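PDB 5XBN: Wss1p from Saccharomyces cerevisiae FostersO, which cleaves DNA-binding proteins as a DNA-dependent metalloendopeptidase, taking part in the repair of toxic DNA-protein cross-links such as trapped topoisomerase 1 adducts. Local coordinates for residues 29-34 and 48-52; 61-65 and 132-136. All blocks are in the same frame, centred on the assembly; numbering follows the deposited sequence.

Contact 1 of 2, residues 29-34 and 48-52; sequences IQKVAV and IKEIA
V32 meets the helix turn 48-52 at three residues, and the two segments bury 281 Å² between them without a single hydrogen bond across. Strand 29-33 and helix segment 48-52 run closer to antiparallel than to parallel, with axes 146° apart in direction and 9.2 Å apart at closest approach. I29, V32 and V34 all direct their CB atoms at the helix, which answers with I48 and A52. The tight part lies along this apolar row. The CG2 methyl of I48 packs 3.7 Å from V34 CG1 and also meets V32 CB, so one branch serves two valines; the I48 and V34 side chains pass alongside each other in opposite directions. At the other end, I29 CD1 reaches the methyl of A52, CB, at 3.8 Å. Here CD1 is anti to CA about the CB-CG1 bond (chi2 173°), which carries the methyl out toward A52.

The more solvent-exposed side is formed by K49, which nonetheless packs closely. Its extended aliphatic chain crosses the V32 side chain at about a right angle, and V32 CG2 lies 3.7 Å from both K49 CG and K49 CE. The contact uses the methylene groups of the lysine rather than its ammonium. The same lysine also touches I22 and P23 in a loop.

This is helix-on-sheet packing at an outermost strand: backbone bonds from Q30, K31 and A33 join 29-33 to strand 66-72, I48 also touches L69 of that strand, and I51 turns to helix 106-118.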
loop_
_atom_site.group_PDB
_atom_site.type_symbol
_atom_site.label_atom_id
_atom_site.label_comp_id
_atom_site.label_asym_id
_atom_site.label_seq_id
_atom_site.Cartn_x
_atom_site.Cartn_y
_atom_site.Cartn_z
ATOM N N ILE A 29 9.302 5.963 -2.299
ATOM C CA ILE A 29 8.524 5.421 -3.407
ATOM C C ILE A 29 8.728 6.309 -4.625
ATOM O O ILE A 29 8.441 7.500 -4.584
ATOM C CB ILE A 29 7.033 5.355 -3.072
ATOM C CG1 ILE A 29 6.824 4.516 -1.807
ATOM C CG2 ILE A 29 6.251 4.819 -4.280
ATOM C CD1 ILE A 29 5.389 4.502 -1.272
ATOM N N GLN A 30 9.223 5.752 -5.718
ATOM C CA GLN A 30 9.598 6.617 -6.833
ATOM C C GLN A 30 8.390 7.118 -7.639
ATOM O O GLN A 30 8.387 8.245 -8.131
ATOM C CB GLN A 30 10.577 5.889 -7.751
ATOM C CG GLN A 30 11.910 5.612 -7.117
ATOM C CD GLN A 30 12.842 4.862 -8.054
ATOM O OE1 GLN A 30 13.046 5.264 -9.198
ATOM N NE2 GLN A 30 13.394 3.751 -7.576
ATOM N N LYS A 31 7.359 6.297 -7.775
ATOM C CA LYS A 31 6.250 6.645 -8.660
ATOM C C LYS A 31 4.975 5.987 -8.181
ATOM O O LYS A 31 5.007 4.826 -7.774
ATOM C CB LYS A 31 6.564 6.189 -10.091
ATOM C CG LYS A 31 5.503 6.511 -11.128
ATOM C CD LYS A 31 5.583 7.953 -11.560
ATOM C CE LYS A 31 4.888 8.184 -12.897
ATOM N NZ LYS A 31 3.429 7.897 -12.847
ATOM N N VAL A 32 3.860 6.717 -8.226
ATOM C CA VAL A 32 2.557 6.087 -8.020
ATOM C C VAL A 32 1.722 6.220 -9.293
ATOM O O VAL A 32 1.918 7.137 -10.095
ATOM C CB VAL A 32 1.789 6.686 -6.821
ATOM C CG1 VAL A 32 2.645 6.620 -5.575
ATOM C CG2 VAL A 32 1.386 8.112 -7.100
ATOM N N ALA A 33 0.809 5.287 -9.500
ATOM C CA ALA A 33 -0.108 5.391 -10.640
ATOM C C ALA A 33 -1.446 4.780 -10.280
ATOM O O ALA A 33 -1.515 3.917 -9.412
ATOM C CB ALA A 33 0.481 4.705 -11.862
ATOM N N VAL A 34 -2.515 5.227 -10.936
ATOM C CA VAL A 34 -3.811 4.586 -10.730
ATOM C C VAL A 34 -4.436 4.243 -12.078
ATOM O O VAL A 34 -3.954 4.689 -13.117
ATOM C CB VAL A 34 -4.779 5.467 -9.907
ATOM C CG1 VAL A 34 -4.196 5.739 -8.520
ATOM C CG2 VAL A 34 -5.098 6.762 -10.628
ATOM N N ILE A 48 -4.075 6.814 -3.171
ATOM C CA ILE A 48 -2.829 6.046 -3.167
ATOM C C ILE A 48 -1.653 6.946 -2.759
ATOM O O ILE A 48 -0.694 6.485 -2.141
ATOM C CB ILE A 48 -2.565 5.364 -4.546
ATOM C CG1 ILE A 48 -1.622 4.155 -4.372
ATOM C CG2 ILE A 48 -2.013 6.348 -5.554
ATOM C CD1 ILE A 48 -1.568 3.236 -5.596
ATOM N N LYS A 49 -1.746 8.243 -3.045
ATOM C CA LYS A 49 -0.703 9.159 -2.590
ATOM C C LYS A 49 -0.777 9.370 -1.096
ATOM O O LYS A 49 0.243 9.601 -0.459
ATOM C CB LYS A 49 -0.806 10.507 -3.307
ATOM C CG LYS A 49 -0.343 10.415 -4.751
ATOM C CD LYS A 49 -0.278 11.788 -5.410
ATOM C CE LYS A 49 0.233 11.644 -6.843
ATOM N NZ LYS A 49 0.537 12.957 -7.500
ATOM N N GLU A 50 -1.984 9.303 -0.537
ATOM C CA GLU A 50 -2.122 9.443 0.911
ATOM C C GLU A 50 -1.574 8.194 1.595
ATOM O O GLU A 50 -0.940 8.289 2.636
ATOM C CB GLU A 50 -3.577 9.697 1.313
ATOM C CG GLU A 50 -3.794 9.949 2.812
ATOM C CD GLU A 50 -3.105 11.211 3.339
ATOM O OE1 GLU A 50 -2.762 12.103 2.537
ATOM O OE2 GLU A 50 -2.917 11.319 4.572
ATOM N N ILE A 51 -1.816 7.026 1.002
ATOM C CA ILE A 51 -1.212 5.790 1.515
ATOM C C ILE A 51 0.310 5.918 1.510
ATOM O O ILE A 51 0.979 5.648 2.513
ATOM C CB ILE A 51 -1.622 4.561 0.667
ATOM C CG1 ILE A 51 -3.117 4.272 0.794
ATOM C CG2 ILE A 51 -0.790 3.317 1.061
ATOM C CD1 ILE A 51 -3.505 3.622 2.096
ATOM N N ALA A 52 0.848 6.364 0.376
ATOM C CA ALA A 52 2.294 6.554 0.215
ATOM C C ALA A 52 2.854 7.501 1.262
ATOM O O ALA A 52 3.879 7.238 1.864
ATOM C CB ALA A 52 2.609 7.077 -1.177
#

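Contact 2 of 2, residues 61-65 and 132-136; sequences ENHFK and KLDEL
N62 and L136 make the nearest backbone approach, CA to CA 9.2 Å, where a helix end faces a continuous helical turn; H63, with positive phi, closes the end of helix 56-62 in a Schellman motif. Side chains bridge the separation. K132 NZ donates a hydrogen bond of 2.8 Å to N62 OD1, tilted 35° from the carbonyl plane. The lysine starts with CG anti to its backbone N (chi1 179°), bends at chi2 and then runs extended, sliding past the asparagine in the opposite direction. The amide is gripped at both ends, since N62 ND2 bonds to L58 O in the preceding turn, and these two bonds together fix its flip. L136 CD2 packs against that amide, 3.6 Å from N62 ND2.

F64 supplies the apolar half. L136 CD1 comes to the edge of its ring, near the ring plane, 4.0 Å from F64 CE2. One face of the same ring is taken by N62 CB, 3.5 Å above the plane and over the ring centre, so the methylene of the asparagine makes a CH-pi type of contact while the amide beyond it reaches the lysine. An alanine in place of N62 would keep that CB but would probably leave the K132 ammonium without this acceptor and L58 O without its amide donor.

Around the contact, E61 forms a salt bridge to R139 farther along helix 127-145, L136 also touches L58 of helix 56-62, and K132 and L136 both rest on T118 of the zinc-binding helix 106-118.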
loop_
_atom_site.group_PDB
_atom_site.type_symbol
_atom_site.label_atom_id
_atom_site.label_comp_id
_atom_site.label_asym_id
_atom_site.label_seq_id
_atom_site.Cartn_x
_atom_site.Cartn_y
_atom_site.Cartn_z
ATOM N N GLU A 61 12.236 3.960 8.564
ATOM C CA GLU A 61 12.693 3.185 9.727
ATOM C C GLU A 61 13.167 1.789 9.349
ATOM O O GLU A 61 14.094 1.244 9.967
ATOM C CB GLU A 61 11.573 3.050 10.768
ATOM C CG GLU A 61 11.345 4.258 11.633
ATOM C CD GLU A 61 10.416 3.960 12.802
ATOM O OE1 GLU A 61 9.716 2.917 12.782
ATOM O OE2 GLU A 61 10.395 4.764 13.750
ATOM N N ASN A 62 12.515 1.196 8.351
ATOM C CA ASN A 62 12.821 -0.171 7.964
ATOM C C ASN A 62 13.702 -0.286 6.718
ATOM O O ASN A 62 13.961 -1.391 6.238
ATOM C CB ASN A 62 11.520 -0.949 7.761
ATOM C CG ASN A 62 10.812 -1.220 9.065
ATOM O OD1 ASN A 62 11.132 -2.187 9.750
ATOM N ND2 ASN A 62 9.862 -0.354 9.438
ATOM N N HIS A 63 14.158 0.854 6.214
ATOM C CA HIS A 63 14.983 0.904 5.003
ATOM C C HIS A 63 14.287 0.273 3.803
ATOM O O HIS A 63 14.939 -0.323 2.947
ATOM C CB HIS A 63 16.335 0.220 5.248
ATOM C CG HIS A 63 16.948 0.576 6.566
ATOM N ND1 HIS A 63 17.224 1.876 6.929
ATOM C CD2 HIS A 63 17.327 -0.195 7.613
ATOM C CE1 HIS A 63 17.746 1.893 8.143
ATOM N NE2 HIS A 63 17.824 0.648 8.580
ATOM N N PHE A 64 12.963 0.425 3.732
ATOM C CA PHE A 64 12.182 -0.078 2.614
ATOM C C PHE A 64 12.221 0.900 1.455
ATOM O O PHE A 64 12.103 2.117 1.658
ATOM C CB PHE A 64 10.713 -0.289 2.999
ATOM C CG PHE A 64 10.462 -1.438 3.943
ATOM C CD1 PHE A 64 11.320 -2.530 4.013
ATOM C CD2 PHE A 64 9.329 -1.428 4.752
ATOM C CE1 PHE A 64 11.048 -3.580 4.886
ATOM C CE2 PHE A 64 9.055 -2.469 5.613
ATOM C CZ PHE A 64 9.910 -3.545 5.682
ATOM N N LYS A 65 12.353 0.357 0.247
ATOM C CA LYS A 65 12.239 1.136 -0.998
ATOM C C LYS A 65 11.241 0.466 -1.929
ATOM O O LYS A 65 11.207 -0.757 -2.010
ATOM C CB LYS A 65 13.594 1.249 -1.702
ATOM C CG LYS A 65 14.644 2.041 -0.927
ATOM C CD LYS A 65 14.298 3.526 -0.882
ATOM C CE LYS A 65 15.423 4.329 -0.233
ATOM N NZ LYS A 65 15.122 5.789 -0.241
ATOM N N LYS A 132 6.909 -10.170 11.330
ATOM C CA LYS A 132 7.267 -8.862 10.811
ATOM C C LYS A 132 6.028 -8.013 10.513
ATOM O O LYS A 132 5.993 -6.823 10.846
ATOM C CB LYS A 132 8.119 -9.024 9.548
ATOM C CG LYS A 132 8.528 -7.704 8.916
ATOM C CD LYS A 132 9.474 -6.956 9.811
ATOM C CE LYS A 132 9.769 -5.579 9.270
ATOM N NZ LYS A 132 10.791 -4.935 10.146
ATOM N N LEU A 133 5.011 -8.620 9.900
ATOM C CA LEU A 133 3.813 -7.868 9.534
ATOM C C LEU A 133 3.135 -7.348 10.796
ATOM O O LEU A 133 2.652 -6.221 10.845
ATOM C CB LEU A 133 2.855 -8.735 8.711
ATOM C CG LEU A 133 1.477 -8.144 8.441
ATOM C CD1 LEU A 133 1.594 -6.768 7.786
ATOM C CD2 LEU A 133 0.667 -9.098 7.575
ATOM N N ASP A 134 3.110 -8.182 11.825
ATOM C CA ASP A 134 2.558 -7.762 13.107
ATOM C C ASP A 134 3.315 -6.566 13.694
ATOM O O ASP A 134 2.693 -5.621 14.190
ATOM C CB ASP A 134 2.568 -8.938 14.074
ATOM C CG ASP A 134 2.170 -8.531 15.460
ATOM O OD1 ASP A 134 0.955 -8.345 15.691
ATOM O OD2 ASP A 134 3.074 -8.383 16.298
ATOM N N GLU A 135 4.647 -6.578 13.615
ATOM C CA GLU A 135 5.431 -5.422 14.055
ATOM C C GLU A 135 5.124 -4.170 13.237
ATOM O O GLU A 135 5.039 -3.071 13.792
ATOM C CB GLU A 135 6.937 -5.695 13.984
ATOM C CG GLU A 135 7.439 -6.747 14.977
ATOM C CD GLU A 135 7.238 -6.326 16.424
ATOM O OE1 GLU A 135 7.477 -5.135 16.748
ATOM O OE2 GLU A 135 6.842 -7.188 17.242
ATOM N N LEU A 136 4.967 -4.324 11.922
ATOM C CA LEU A 136 4.708 -3.152 11.080
ATOM C C LEU A 136 3.351 -2.540 11.364
ATOM O O LEU A 136 3.210 -1.315 11.456
ATOM C CB LEU A 136 4.811 -3.520 9.599
ATOM C CG LEU A 136 6.209 -3.957 9.171
ATOM C CD1 LEU A 136 6.192 -4.387 7.705
ATOM C CD2 LEU A 136 7.247 -2.866 9.401
#

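Contacts 1 and 2 have centres 18 Å apart and nearest atoms about 6 Å apart, so they do not touch. They come in series: contact 1 closes on helix 41-54 before contact 2 opens at the end of helix 56-62, the next helix in the chain. Strand 66-72 follows F64 and K65 and pairs with strand 29-33, which ties the two regions through the sheet. Helix 106-118, carrying the zinc ligand H115 and E116, the probable catalytic residue of the HExxH motif, is touched by I51 of segment 48-52 and by K132 and L136 of contact 2. Contact 1 thus joins edge strand 29-33 to helix 41-54, and contact 2 joins helices 56-62 and 127-145, both bordering that helix.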